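Local atomic coordinates of HD domain protein (Enterococcus faecalis, PDB entry 4LRL), a protein that probably hydrolyses deoxyribonucleoside triphosphates to the deoxynucleoside and triphosphate, under allosteric control by bound nucleotides such as dGTP and dTTP. Residues S202-D207 / E253-S258; Q261-V266 / P395-R400; H284-L289 / P306-D311. All blocks are in the same frame, centred on the assembly; numbering follows the deposited sequence.

Contact 1: S202-D207 / E253-S258. With NI (nickel (II) ion), chain N.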
loop_
_atom_site.group_PDB
_atom_site.type_symbol
_atom_site.label_atom_id
_atom_site.label_comp_id
_atom_site.label_asym_id
_atom_site.label_seq_id
_atom_site.Cartn_x
_atom_site.Cartn_y
_atom_site.Cartn_z
ATOM N N SER C 202 -23.226 -6.266 15.668
ATOM C CA SER C 202 -23.267 -5.073 16.502
ATOM C C SER C 202 -23.083 -3.880 15.569
ATOM O O SER C 202 -23.359 -3.990 14.373
ATOM C CB SER C 202 -22.180 -5.116 17.589
ATOM O OG SER C 202 -20.879 -5.049 17.028
ATOM N N GLN C 203 -22.628 -2.749 16.097
ATOM C CA GLN C 203 -22.282 -1.605 15.260
ATOM C C GLN C 203 -20.821 -1.663 14.814
ATOM O O GLN C 203 -20.394 -0.916 13.927
ATOM C CB GLN C 203 -22.624 -0.285 15.951
ATOM C CG GLN C 203 -24.132 0.052 15.938
ATOM C CD GLN C 203 -24.656 0.238 14.529
ATOM O OE1 GLN C 203 -24.007 0.874 13.700
ATOM N NE2 GLN C 203 -25.827 -0.318 14.244
ATOM N N ILE C 204 -20.068 -2.587 15.403
ATOM C CA ILE C 204 -18.645 -2.747 15.111
ATOM C C ILE C 204 -18.253 -4.203 15.350
ATOM O O ILE C 204 -17.711 -4.559 16.391
ATOM C CB ILE C 204 -17.788 -1.744 15.959
ATOM C CG1 ILE C 204 -16.284 -1.888 15.667
ATOM C CG2 ILE C 204 -18.124 -1.867 17.454
ATOM C CD1 ILE C 204 -15.455 -0.709 16.161
ATOM N N ASP C 205 -18.564 -5.053 14.388
ATOM C CA ASP C 205 -18.431 -6.493 14.560
ATOM C C ASP C 205 -17.548 -7.102 13.459
ATOM O O ASP C 205 -17.145 -6.403 12.517
ATOM C CB ASP C 205 -19.822 -7.128 14.533
ATOM C CG ASP C 205 -20.589 -6.791 13.263
ATOM O OD1 ASP C 205 -21.706 -6.258 13.367
ATOM O OD2 ASP C 205 -20.056 -7.029 12.152
ATOM N N ALA C 206 -17.286 -8.405 13.570
ATOM C CA ALA C 206 -16.405 -9.114 12.654
ATOM C C ALA C 206 -16.932 -9.104 11.216
ATOM O O ALA C 206 -16.156 -9.165 10.258
ATOM C CB ALA C 206 -16.196 -10.532 13.133
ATOM N N ASP C 207 -18.255 -8.997 11.091
ATOM C CA ASP C 207 -18.950 -8.998 9.804
ATOM C C ASP C 207 -18.683 -7.677 9.074
ATOM O O ASP C 207 -18.156 -7.659 7.960
ATOM C CB ASP C 207 -20.461 -9.231 10.053
ATOM C CG ASP C 207 -21.286 -9.331 8.773
ATOM O OD1 ASP C 207 -22.525 -9.354 8.877
ATOM O OD2 ASP C 207 -20.733 -9.394 7.664
ATOM N N GLU C 253 -12.717 5.612 15.644
ATOM C CA GLU C 253 -13.072 6.703 14.736
ATOM C C GLU C 253 -12.804 6.384 13.272
ATOM O O GLU C 253 -13.675 6.603 12.428
ATOM C CB GLU C 253 -12.297 7.964 15.075
ATOM C CG GLU C 253 -12.825 8.747 16.244
ATOM C CD GLU C 253 -12.080 10.060 16.419
ATOM O OE1 GLU C 253 -10.988 10.222 15.827
ATOM O OE2 GLU C 253 -12.598 10.927 17.147
ATOM N N ASP C 254 -11.597 5.880 12.986
ATOM C CA ASP C 254 -11.195 5.478 11.635
ATOM C C ASP C 254 -12.087 4.383 11.083
ATOM O O ASP C 254 -12.296 4.302 9.875
ATOM C CB ASP C 254 -9.752 4.979 11.609
ATOM C CG ASP C 254 -8.762 6.018 12.080
ATOM O OD1 ASP C 254 -7.729 5.622 12.661
ATOM O OD2 ASP C 254 -9.011 7.226 11.878
ATOM N N TYR C 255 -12.599 3.524 11.958
ATOM C CA TYR C 255 -13.544 2.524 11.509
ATOM C C TYR C 255 -14.835 3.212 11.025
ATOM O O TYR C 255 -15.328 2.905 9.943
ATOM C CB TYR C 255 -13.815 1.479 12.593
ATOM C CG TYR C 255 -15.129 0.775 12.400
ATOM C CD1 TYR C 255 -15.270 -0.211 11.426
ATOM C CD2 TYR C 255 -16.239 1.104 13.186
ATOM C CE1 TYR C 255 -16.479 -0.854 11.239
ATOM C CE2 TYR C 255 -17.467 0.467 13.006
ATOM C CZ TYR C 255 -17.578 -0.511 12.033
ATOM O OH TYR C 255 -18.773 -1.150 11.833
ATOM N N ILE C 256 -15.355 4.161 11.804
ATOM C CA ILE C 256 -16.563 4.891 11.401
ATOM C C ILE C 256 -16.341 5.703 10.114
ATOM O O ILE C 256 -17.189 5.744 9.241
ATOM C CB ILE C 256 -17.118 5.787 12.542
ATOM C CG1 ILE C 256 -17.554 4.925 13.734
ATOM C CG2 ILE C 256 -18.285 6.646 12.047
ATOM C CD1 ILE C 256 -18.771 4.034 13.460
ATOM N N VAL C 257 -15.180 6.323 10.001
ATOM C CA VAL C 257 -14.815 7.059 8.803
ATOM C C VAL C 257 -14.828 6.155 7.563
ATOM O O VAL C 257 -15.430 6.509 6.555
ATOM C CB VAL C 257 -13.463 7.787 8.996
ATOM C CG1 VAL C 257 -12.973 8.417 7.691
ATOM C CG2 VAL C 257 -13.610 8.857 10.053
ATOM N N SER C 258 -14.193 4.984 7.653
ATOM C CA SER C 258 -14.142 4.031 6.534
ATOM C C SER C 258 -15.531 3.534 6.156
ATOM O O SER C 258 -15.856 3.378 4.964
ATOM C CB SER C 258 -13.260 2.831 6.872
ATOM O OG SER C 258 -11.929 3.246 7.147
HETATM NI NI NI N . -21.460 -10.789 6.243
HETATM O O HOH W 1 -23.393 -9.878 6.382
HETATM O O HOH W 2 -21.883 -9.443 4.280
#

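Contact 2: Q261-V266 / P395-R400. With TTP (thymidine-5'-triphosphate), chain S.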
loop_
_atom_site.group_PDB
_atom_site.type_symbol
_atom_site.label_atom_id
_atom_site.label_comp_id
_atom_site.label_asym_id
_atom_site.label_seq_id
_atom_site.Cartn_x
_atom_site.Cartn_y
_atom_site.Cartn_z
ATOM N N GLN C 261 -17.348 6.398 4.258
ATOM C CA GLN C 261 -16.831 6.575 2.890
ATOM C C GLN C 261 -17.121 5.412 1.939
ATOM O O GLN C 261 -17.407 5.657 0.758
ATOM C CB GLN C 261 -15.373 7.077 2.827
ATOM C CG GLN C 261 -14.336 6.225 3.512
ATOM C CD GLN C 261 -13.059 6.996 3.852
ATOM O OE1 GLN C 261 -12.877 8.154 3.461
ATOM N NE2 GLN C 261 -12.163 6.343 4.600
ATOM N N MET C 262 -17.108 4.171 2.449
ATOM C CA MET C 262 -17.541 3.005 1.657
ATOM C C MET C 262 -19.020 3.130 1.213
ATOM O O MET C 262 -19.326 2.936 0.032
ATOM C CB MET C 262 -17.307 1.684 2.399
ATOM C CG MET C 262 -15.850 1.193 2.475
ATOM S SD MET C 262 -15.001 0.929 0.882
ATOM C CE MET C 262 -16.137 -0.267 0.167
ATOM N N TYR C 263 -19.917 3.451 2.154
ATOM C CA TYR C 263 -21.339 3.706 1.855
ATOM C C TYR C 263 -21.506 4.683 0.703
ATOM O O TYR C 263 -22.069 4.319 -0.332
ATOM C CB TYR C 263 -22.082 4.275 3.068
ATOM C CG TYR C 263 -22.425 3.289 4.171
ATOM C CD1 TYR C 263 -21.632 2.166 4.417
ATOM C CD2 TYR C 263 -23.524 3.512 5.004
ATOM C CE1 TYR C 263 -21.935 1.274 5.433
ATOM C CE2 TYR C 263 -23.836 2.623 6.036
ATOM C CZ TYR C 263 -23.029 1.503 6.236
ATOM O OH TYR C 263 -23.308 0.614 7.251
ATOM N N VAL C 264 -20.995 5.910 0.889
ATOM C CA VAL C 264 -21.193 7.010 -0.063
ATOM C C VAL C 264 -20.502 6.811 -1.413
ATOM O O VAL C 264 -21.040 7.223 -2.439
ATOM C CB VAL C 264 -20.834 8.420 0.524
ATOM C CG1 VAL C 264 -21.751 8.778 1.677
ATOM C CG2 VAL C 264 -19.372 8.514 0.950
ATOM N N GLN C 265 -19.334 6.173 -1.410
ATOM C CA GLN C 265 -18.518 6.033 -2.613
ATOM C C GLN C 265 -18.796 4.742 -3.361
ATOM O O GLN C 265 -18.682 4.700 -4.589
ATOM C CB GLN C 265 -17.030 6.112 -2.274
ATOM C CG GLN C 265 -16.553 7.523 -1.973
ATOM C CD GLN C 265 -15.269 7.568 -1.142
ATOM O OE1 GLN C 265 -14.478 6.617 -1.131
ATOM N NE2 GLN C 265 -15.058 8.689 -0.442
ATOM N N VAL C 266 -19.150 3.692 -2.627
ATOM C CA VAL C 266 -19.305 2.378 -3.240
ATOM C C VAL C 266 -20.746 1.859 -3.192
ATOM O O VAL C 266 -21.409 1.794 -4.228
ATOM C CB VAL C 266 -18.309 1.349 -2.642
ATOM C CG1 VAL C 266 -18.545 -0.065 -3.213
ATOM C CG2 VAL C 266 -16.884 1.813 -2.888
ATOM N N PRO C 395 -29.198 -2.457 2.202
ATOM C CA PRO C 395 -28.887 -3.163 3.443
ATOM C C PRO C 395 -27.642 -2.630 4.169
ATOM O O PRO C 395 -26.808 -3.411 4.636
ATOM C CB PRO C 395 -28.668 -4.605 2.970
ATOM C CG PRO C 395 -28.175 -4.464 1.588
ATOM C CD PRO C 395 -28.899 -3.287 1.019
ATOM N N TYR C 396 -27.535 -1.309 4.267
ATOM C CA TYR C 396 -26.431 -0.670 4.978
ATOM C C TYR C 396 -26.955 0.400 5.943
ATOM O O TYR C 396 -27.386 1.472 5.526
ATOM C CB TYR C 396 -25.415 -0.101 3.984
ATOM C CG TYR C 396 -24.841 -1.160 3.070
ATOM C CD1 TYR C 396 -23.818 -2.001 3.508
ATOM C CD2 TYR C 396 -25.335 -1.342 1.781
ATOM C CE1 TYR C 396 -23.295 -2.985 2.685
ATOM C CE2 TYR C 396 -24.816 -2.324 0.946
ATOM C CZ TYR C 396 -23.795 -3.142 1.407
ATOM O OH TYR C 396 -23.274 -4.123 0.601
ATOM N N ASP C 397 -26.931 0.079 7.234
ATOM C CA ASP C 397 -27.428 0.969 8.280
ATOM C C ASP C 397 -26.361 1.962 8.759
ATOM O O ASP C 397 -25.185 1.614 8.891
ATOM C CB ASP C 397 -27.956 0.146 9.459
ATOM C CG ASP C 397 -26.864 -0.636 10.170
ATOM O OD1 ASP C 397 -26.104 -1.375 9.505
ATOM O OD2 ASP C 397 -26.765 -0.511 11.405
ATOM N N PHE C 398 -26.782 3.200 9.008
ATOM C CA PHE C 398 -25.891 4.237 9.527
ATOM C C PHE C 398 -25.722 4.105 11.032
ATOM O O PHE C 398 -26.576 3.519 11.707
ATOM C CB PHE C 398 -26.434 5.627 9.197
ATOM C CG PHE C 398 -26.248 6.023 7.765
ATOM C CD1 PHE C 398 -25.025 6.516 7.318
ATOM C CD2 PHE C 398 -27.294 5.905 6.858
ATOM C CE1 PHE C 398 -24.846 6.889 5.989
ATOM C CE2 PHE C 398 -27.125 6.274 5.523
ATOM C CZ PHE C 398 -25.898 6.766 5.091
ATOM N N TYR C 399 -24.626 4.651 11.554
ATOM C CA TYR C 399 -24.416 4.682 12.995
ATOM C C TYR C 399 -25.304 5.745 13.657
ATOM O O TYR C 399 -25.069 6.940 13.503
ATOM C CB TYR C 399 -22.932 4.884 13.344
ATOM C CG TYR C 399 -22.656 4.754 14.823
ATOM C CD1 TYR C 399 -23.035 3.603 15.518
ATOM C CD2 TYR C 399 -22.036 5.780 15.537
ATOM C CE1 TYR C 399 -22.808 3.474 16.893
ATOM C CE2 TYR C 399 -21.794 5.661 16.911
ATOM C CZ TYR C 399 -22.189 4.503 17.583
ATOM O OH TYR C 399 -21.970 4.362 18.939
ATOM N N ARG C 400 -26.336 5.295 14.368
ATOM C CA ARG C 400 -27.224 6.188 15.118
ATOM C C ARG C 400 -27.426 5.667 16.542
ATOM O O ARG C 400 -28.413 4.983 16.820
ATOM C CB ARG C 400 -28.576 6.355 14.418
ATOM C CG ARG C 400 -29.384 7.521 14.978
ATOM C CD ARG C 400 -30.885 7.379 14.758
ATOM N NE ARG C 400 -31.219 7.302 13.339
ATOM C CZ ARG C 400 -32.373 7.693 12.813
ATOM N NH1 ARG C 400 -32.566 7.576 11.507
ATOM N NH2 ARG C 400 -33.329 8.209 13.578
HETATM P PA TTP S . -17.534 7.683 -11.945
HETATM O O1A TTP S . -17.685 7.471 -13.429
HETATM O O2A TTP S . -18.694 7.387 -11.036
HETATM O O3A TTP S . -17.042 9.190 -11.612
HETATM P PB TTP S . -15.920 10.086 -12.383
HETATM O O1B TTP S . -14.681 9.249 -12.601
HETATM O O2B TTP S . -15.730 11.352 -11.576
HETATM O O3B TTP S . -16.531 10.463 -13.851
HETATM P PG TTP S . -18.088 10.478 -14.349
HETATM O O1G TTP S . -18.061 11.472 -15.497
HETATM O O2G TTP S . -18.900 10.931 -13.146
HETATM O O3G TTP S . -18.409 9.080 -14.826
HETATM O "O5'" TTP S . -16.301 6.780 -11.453
HETATM C "C5'" TTP S . -15.437 6.087 -12.355
HETATM C "C4'" TTP S . -14.625 5.059 -11.580
HETATM O "O4'" TTP S . -14.128 5.660 -10.379
HETATM C "C3'" TTP S . -15.480 3.867 -11.180
HETATM O "O3'" TTP S . -14.813 2.635 -11.429
HETATM C "C2'" TTP S . -15.652 3.990 -9.684
HETATM C "C1'" TTP S . -14.508 4.887 -9.239
HETATM N N1 TTP S . -14.944 5.731 -8.123
HETATM C C2 TTP S . -14.189 5.772 -6.907
HETATM O O2 TTP S . -13.136 5.097 -6.776
HETATM N N3 TTP S . -14.609 6.551 -5.886
HETATM C C4 TTP S . -15.734 7.283 -6.004
HETATM O O4 TTP S . -16.094 7.993 -5.036
HETATM C C5 TTP S . -16.493 7.256 -7.189
HETATM C C5M TTP S . -17.761 8.067 -7.353
HETATM C C6 TTP S . -16.072 6.459 -8.248
#

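Contact 3: H284-L289 / P306-D311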
loop_
_atom_site.group_PDB
_atom_site.type_symbol
_atom_site.label_atom_id
_atom_site.label_comp_id
_atom_site.label_asym_id
_atom_site.label_seq_id
_atom_site.Cartn_x
_atom_site.Cartn_y
_atom_site.Cartn_z
ATOM N N HIS C 284 -38.884 -9.314 -12.377
ATOM C CA HIS C 284 -40.300 -9.049 -12.210
ATOM C C HIS C 284 -41.080 -9.414 -13.475
ATOM O O HIS C 284 -42.145 -10.031 -13.394
ATOM C CB HIS C 284 -40.546 -7.594 -11.821
ATOM C CG HIS C 284 -41.963 -7.317 -11.430
ATOM N ND1 HIS C 284 -42.654 -6.204 -11.864
ATOM C CD2 HIS C 284 -42.834 -8.031 -10.674
ATOM C CE1 HIS C 284 -43.881 -6.232 -11.374
ATOM N NE2 HIS C 284 -44.016 -7.331 -10.650
ATOM N N ARG C 285 -40.529 -9.044 -14.632
ATOM C CA ARG C 285 -41.141 -9.327 -15.926
ATOM C C ARG C 285 -41.250 -10.817 -16.170
ATOM O O ARG C 285 -42.266 -11.288 -16.659
ATOM C CB ARG C 285 -40.348 -8.669 -17.067
ATOM C CG ARG C 285 -41.016 -8.744 -18.446
ATOM C CD ARG C 285 -42.410 -8.092 -18.468
ATOM N NE ARG C 285 -42.986 -8.105 -19.812
ATOM C CZ ARG C 285 -44.234 -7.731 -20.107
ATOM N NH1 ARG C 285 -45.057 -7.307 -19.152
ATOM N NH2 ARG C 285 -44.665 -7.785 -21.361
ATOM N N ALA C 286 -40.193 -11.548 -15.834
ATOM C CA ALA C 286 -40.195 -13.002 -15.951
ATOM C C ALA C 286 -41.320 -13.638 -15.122
ATOM O O ALA C 286 -42.020 -14.523 -15.603
ATOM C CB ALA C 286 -38.854 -13.562 -15.553
ATOM N N LYS C 287 -41.485 -13.167 -13.886
ATOM C CA LYS C 287 -42.543 -13.640 -13.003
ATOM C C LYS C 287 -43.918 -13.361 -13.620
ATOM O O LYS C 287 -44.799 -14.230 -13.620
ATOM C CB LYS C 287 -42.409 -12.985 -11.620
ATOM C CG LYS C 287 -43.447 -13.408 -10.571
ATOM C CD LYS C 287 -43.001 -13.003 -9.153
ATOM C CE LYS C 287 -44.179 -12.735 -8.206
ATOM N NZ LYS C 287 -44.903 -13.952 -7.779
ATOM N N GLU C 288 -44.085 -12.154 -14.159
ATOM C CA GLU C 288 -45.368 -11.743 -14.739
ATOM C C GLU C 288 -45.717 -12.556 -15.962
ATOM O O GLU C 288 -46.874 -12.931 -16.149
ATOM C CB GLU C 288 -45.349 -10.268 -15.118
ATOM C CG GLU C 288 -45.500 -9.343 -13.936
ATOM C CD GLU C 288 -45.228 -7.902 -14.306
ATOM O OE1 GLU C 288 -44.313 -7.663 -15.131
ATOM O OE2 GLU C 288 -45.930 -7.015 -13.769
ATOM N N LEU C 289 -44.708 -12.810 -16.794
ATOM C CA LEU C 289 -44.889 -13.572 -18.024
ATOM C C LEU C 289 -45.267 -15.020 -17.717
ATOM O O LEU C 289 -46.119 -15.597 -18.386
ATOM C CB LEU C 289 -43.640 -13.487 -18.906
ATOM C CG LEU C 289 -43.409 -12.183 -19.682
ATOM C CD1 LEU C 289 -42.041 -12.221 -20.360
ATOM C CD2 LEU C 289 -44.505 -11.911 -20.700
ATOM N N PRO C 306 -40.154 -22.672 -9.010
ATOM C CA PRO C 306 -40.697 -22.698 -7.641
ATOM C C PRO C 306 -40.835 -21.309 -7.027
ATOM O O PRO C 306 -41.725 -21.081 -6.209
ATOM C CB PRO C 306 -39.653 -23.498 -6.864
ATOM C CG PRO C 306 -38.987 -24.338 -7.875
ATOM C CD PRO C 306 -38.954 -23.527 -9.126
ATOM N N PHE C 307 -39.962 -20.395 -7.441
ATOM C CA PHE C 307 -39.970 -19.021 -6.952
ATOM C C PHE C 307 -40.998 -18.143 -7.675
ATOM O O PHE C 307 -41.629 -17.285 -7.050
ATOM C CB PHE C 307 -38.545 -18.441 -6.994
ATOM C CG PHE C 307 -37.564 -19.253 -6.196
ATOM C CD1 PHE C 307 -37.359 -18.985 -4.847
ATOM C CD2 PHE C 307 -36.905 -20.331 -6.775
ATOM C CE1 PHE C 307 -36.486 -19.757 -4.100
ATOM C CE2 PHE C 307 -36.042 -21.115 -6.038
ATOM C CZ PHE C 307 -35.828 -20.828 -4.700
ATOM N N PHE C 308 -41.182 -18.370 -8.978
ATOM C CA PHE C 308 -42.301 -17.765 -9.704
ATOM C C PHE C 308 -43.628 -18.119 -9.031
ATOM O O PHE C 308 -44.499 -17.262 -8.865
ATOM C CB PHE C 308 -42.354 -18.252 -11.151
ATOM C CG PHE C 308 -41.216 -17.787 -12.011
ATOM C CD1 PHE C 308 -40.756 -18.591 -13.050
ATOM C CD2 PHE C 308 -40.614 -16.551 -11.808
ATOM C CE1 PHE C 308 -39.704 -18.177 -13.871
ATOM C CE2 PHE C 308 -39.560 -16.128 -12.624
ATOM C CZ PHE C 308 -39.108 -16.944 -13.657
ATOM N N LYS C 309 -43.770 -19.384 -8.643
ATOM C CA LYS C 309 -45.020 -19.905 -8.079
ATOM C C LYS C 309 -45.267 -19.448 -6.639
ATOM O O LYS C 309 -46.377 -19.606 -6.120
ATOM C CB LYS C 309 -45.023 -21.440 -8.127
ATOM C CG LYS C 309 -45.160 -22.049 -9.519
ATOM C CD LYS C 309 -44.910 -23.559 -9.478
ATOM C CE LYS C 309 -45.418 -24.257 -10.738
ATOM N NZ LYS C 309 -45.222 -25.742 -10.696
ATOM N N GLY C 310 -44.233 -18.901 -5.998
ATOM C CA GLY C 310 -44.291 -18.528 -4.580
ATOM C C GLY C 310 -44.380 -19.735 -3.660
ATOM O O GLY C 310 -45.043 -19.693 -2.618
ATOM N N ASP C 311 -43.709 -20.817 -4.050
ATOM C CA ASP C 311 -43.767 -22.077 -3.319
ATOM C C ASP C 311 -42.468 -22.832 -3.574
ATOM O O ASP C 311 -42.352 -23.583 -4.546
ATOM C CB ASP C 311 -44.982 -22.897 -3.779
ATOM C CG ASP C 311 -45.270 -24.101 -2.886
ATOM O OD1 ASP C 311 -44.441 -24.445 -2.012
ATOM O OD2 ASP C 311 -46.343 -24.718 -3.063
#

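Contact 1: S202-D207 / E253-S258
Y255 and I204 both send their outer atoms into this contact by placing them anti to their own backbone nitrogens: CG of Y255 at chi1 157° and CG1 of I204 at -180°. The tyrosine thereby extends from helix 249-267 toward the loop ahead of helix 206-219, and the isoleucine branch lies across one face of its ring. I204 CG1 sits 4.0 Å from the centroid of the Y255 ring, displaced toward the rim, a CH-pi contact. Beyond it, I204 CD1 continues to Y255 CD2 at 3.6 Å. The phenol group has a different role: Y255 OH donates to Q203 O at 2.7 Å, with the carbonyl oxygen at the ring's edge and the hydroxyl tilted from the carbonyl plane. The bond and the face contact together limit the ring's rotation.

The loop gripped in this way leads straight into the metal centre of the HD domain. D207, the last aspartate of the H...HD...D signature, binds nickel through OD2 at 2.1 Å, while its OD1 accepts a bond from a metal-bound water. H90, H134 and D135 complete the protein ligands. Between tyrosine and metal the backbone is braced locally. S202 OG accepts from I204 N in an ST turn, and D205 N-caps the helix that carries D207, its OD1 also taking the amide of S202 at 2.8 Å. The capping bond from D207 N to D205 OD2 is weak. The Y255 ring also meets F226 edge-to-face, and the side-chain amide of Q203 is engaged by R259 and D397.

Contact 2: Q261-V266 / P395-R400
Y263 enters the 395-400 loop with its hydroxyl leading, and its one polar link across the contact is the bond from OH to D397 O, 2.7 Å long. The carbonyl oxygen lies at the edge of the phenol ring, whereas the hydroxyl stands above the carbonyl plane, 38° out of it, and so does not follow a lone pair. R259 joins both partners, giving hydrogen bonds to Y263 OH and to D397 O. The D397 carboxylate forms a salt bridge with R208.

Aromatic and apolar contacts make up the rest. Y396 CB lies over one face of the Y263 ring, 3.9 Å from its centroid, in a CH-pi contact. With CG anti to its carbonyl carbon (chi1 -59°), Y396 swings its own ring away from 261-266 to stack on Y267, at the end of the same helix. Its ring meets that of Y263 obliquely. F398 offers a face instead: the edge of Y263 points at it, with centroids 5.3 Å apart and planes at 63°. The nearest atoms of that pair are Y263 CD2 and F398 CE1, at 3.8 Å.

On the same helix, Q265 CG approaches the thymine O4 of the bound dTTP to 3.1 Å. Y263, Y396 and F398 form an aromatic cluster, with one edge-to-face pair, that fastens a loop without regular structure to helix 249-267, close to L73 and Y392, which bind dATP in another structure of this protein.

Contact 3: H284-L289 / P306-D311
F308 reaches from the short helix 305-308 to the flank of helix 270-291, and its ring can be followed outward from CB. CG leaves CB anti to the carbonyl carbon (chi1 -68°), aiming the ring at the longer helix, and chi2, 148°, turns its CD2-CE2 edge to the backbone. CD2 meets the backbone of K287, 3.7 Å from K287 CA, with K287 CB slightly farther off. CE2, the next atom, lies 3.8 Å from K287 N. At the far end, CZ rests on the methyl group of A286, 3.9 Å from A286 CB. The carbonyl oxygen of A286 stands over one face of the same ring, near the rim. F149 and F290 also pack around this phenyl group.

K287 runs past the ring and bends at its last torsion (chi4 72°), which leaves NZ 3.5 Å from F308 O. The ammonium group has its salt bridge with E291, one helical turn on. Just beyond F308 comes a Schellman motif, with G310 at positive phi. Between 284-289 and 306-311 the contact is therefore mainly van der Waals, the ring against the A286 methyl, the helix backbone and K287 CB, while the lysine's charge is met within its own helix.

Overall arrangement
Contacts 1 and 2 form one continuous region, their centres 11 Å apart, and both draw on helix 249-267, which also meets a second subunit. A probable hydrogen bond from Q203 NE2 to D397 OD2 joins them directly. Contact 1 closes along the chain before contact 2 opens, and contact 3 is nested inside the long loop that contact 2 closes. Contact 3 belongs to the following helix, 270-291, with its centre 38 Å from that of contact 1 and 32 Å from that of contact 2. A single helix thus holds, along its length, the loop that leads to the metal-binding D207, the 395-400 loop and a dTTP-contacting residue.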